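Local coordinates for protein tryptophan synthase alpha chain (Aquifex aeolicus, PDB 2EKC) that probably cleaves indoleglycerol phosphate to indole and glyceraldehyde 3-phosphate, as the alpha subunit in the last step of tryptophan biosynthesis, at residues R15-L19 with L256-E262. Numbering follows the deposited sequence.
Sequences REKAL and LKEGLRE
Glu16 and Arg261 face each other as a single non-hydrogen-bonded antiparallel bridge, CA to CA 4.7 Å, with one backbone bond on each flank. Lys17 N donates to Leu260 O over 2.9 Å, lying in the carbonyl plane with an N-H...O angle of 163°. Glu262 N reaches Arg15 O at 3.1 Å, more bent at the hydrogen.

Charged groups gather beside this bridge. The Glu16 chain runs alongside that of Arg261; CG anti to the carbonyl carbon (chi1 -67°) and an extended chain beyond it carry OE2 to within 2.8 Å of Arg261 NH1. OE2 meets the guanidinium edge in plane, although the carboxylate itself stands nearly perpendicular (89°) to that plane. Lys257 crosses Glu16 at about a right angle; its NZ donates to Lys17 O at 2.7 Å and forms salt bridges with Asp46 and, less surely placed, Glu16 OE1. With an alanine in place of Glu16, the Arg261 guanidinium is likely to lose this carboxylate and be freer to turn. Farther along, a water links Glu262 OE2 to Lys17 NZ, weakly on the lysine side.

Apolar contact lies toward the barrel: Leu260 CD1 packs 3.6 Å from Leu19 CB, and Leu19 CD2 approaches Leu256 CB at 4.3 Å. Val231 of the last strand touches both Leu19 and Leu260.

The TIM barrel closes here by strand 18-24 against strand 230-233, and beside that seam the C-terminal tail after helix 246-258 joins the lead-in to the first strand.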
# COMPACT_ATOMS: atom_id res chain seq x y z
N ARG A 15 18.99 7.42 5.42
CA ARG A 15 19.52 6.06 5.49
C ARG A 15 18.47 5.11 6.08
O ARG A 15 18.77 4.30 6.96
CB ARG A 15 20.81 6.04 6.32
CG ARG A 15 21.86 7.05 5.85
CD ARG A 15 23.22 6.77 6.48
NE ARG A 15 24.26 7.69 6.02
CZ ARG A 15 24.41 8.94 6.45
NH1 ARG A 15 23.58 9.44 7.36
NH2 ARG A 15 25.40 9.69 5.99
N GLU A 16 17.25 5.23 5.59
CA GLU A 16 16.14 4.40 6.07
C GLU A 16 15.40 3.70 4.93
O GLU A 16 15.47 4.11 3.77
CB GLU A 16 15.13 5.27 6.82
CG GLU A 16 15.62 5.85 8.13
CD GLU A 16 14.53 6.61 8.84
OE1 GLU A 16 13.34 6.32 8.59
OE2 GLU A 16 14.85 7.49 9.67
N LYS A 17 14.70 2.63 5.29
CA LYS A 17 13.88 1.89 4.34
C LYS A 17 12.47 2.33 4.72
O LYS A 17 12.22 2.70 5.87
CB LYS A 17 14.03 0.38 4.52
CG LYS A 17 15.46 -0.12 4.46
CD LYS A 17 16.17 0.34 3.20
CE LYS A 17 17.60 -0.18 3.17
NZ LYS A 17 18.37 0.39 2.04
N ALA A 18 11.55 2.29 3.76
CA ALA A 18 10.19 2.72 4.03
C ALA A 18 9.32 1.67 4.71
O ALA A 18 9.46 0.48 4.46
CB ALA A 18 9.52 3.14 2.72
N LEU A 19 8.45 2.13 5.60
CA LEU A 19 7.50 1.25 6.25
C LEU A 19 6.16 1.63 5.63
O LEU A 19 5.73 2.78 5.74
CB LEU A 19 7.43 1.48 7.76
CG LEU A 19 6.22 0.78 8.41
CD1 LEU A 19 6.26 -0.72 8.10
CD2 LEU A 19 6.21 1.01 9.91
N LEU A 256 8.75 -1.93 14.17
CA LEU A 256 9.02 -2.31 12.78
C LEU A 256 9.94 -1.28 12.14
O LEU A 256 10.91 -1.63 11.46
CB LEU A 256 7.71 -2.39 11.99
CG LEU A 256 6.73 -3.49 12.40
CD1 LEU A 256 5.44 -3.36 11.58
CD2 LEU A 256 7.37 -4.85 12.17
N LYS A 257 9.64 -0.01 12.38
CA LYS A 257 10.43 1.09 11.84
C LYS A 257 11.86 1.04 12.38
O LYS A 257 12.79 1.54 11.74
CB LYS A 257 9.76 2.42 12.18
CG LYS A 257 10.38 3.62 11.49
CD LYS A 257 10.37 3.46 9.97
CE LYS A 257 11.27 4.50 9.33
NZ LYS A 257 11.42 4.31 7.86
N GLU A 258 12.03 0.46 13.56
CA GLU A 258 13.36 0.34 14.16
C GLU A 258 14.23 -0.58 13.31
O GLU A 258 15.43 -0.34 13.15
CB GLU A 258 13.26 -0.23 15.58
CG GLU A 258 13.22 0.85 16.66
CD GLU A 258 13.06 0.28 18.06
OE1 GLU A 258 13.74 -0.73 18.38
OE2 GLU A 258 12.27 0.84 18.84
N GLY A 259 13.63 -1.63 12.76
CA GLY A 259 14.38 -2.54 11.92
C GLY A 259 14.61 -2.02 10.51
O GLY A 259 15.15 -2.73 9.67
N LEU A 260 14.20 -0.78 10.26
CA LEU A 260 14.35 -0.17 8.94
C LEU A 260 15.33 1.00 8.92
O LEU A 260 15.37 1.77 7.96
CB LEU A 260 12.98 0.30 8.43
CG LEU A 260 11.93 -0.80 8.26
CD1 LEU A 260 10.61 -0.21 7.80
CD2 LEU A 260 12.43 -1.83 7.26
N ARG A 261 16.12 1.12 9.98
CA ARG A 261 17.09 2.21 10.08
C ARG A 261 18.53 1.71 10.03
O ARG A 261 18.84 0.63 10.55
CB ARG A 261 16.90 2.99 11.38
CG ARG A 261 15.50 3.53 11.61
CD ARG A 261 15.41 4.14 13.00
NE ARG A 261 14.04 4.45 13.39
CZ ARG A 261 13.28 5.36 12.79
NH1 ARG A 261 13.76 6.06 11.77
NH2 ARG A 261 12.04 5.59 13.22
N GLU A 262 19.40 2.50 9.41
CA GLU A 262 20.81 2.18 9.32
C GLU A 262 21.62 3.44 9.62
O GLU A 262 22.81 3.51 9.24
CB GLU A 262 21.14 1.64 7.93
CG GLU A 262 20.46 0.31 7.63
CD GLU A 262 20.79 -0.25 6.25
OE1 GLU A 262 21.49 0.44 5.48
OE2 GLU A 262 20.35 -1.37 5.95
OXT GLU A 262 21.06 4.35 10.26
O HOH W 1 20.88 -1.66 2.73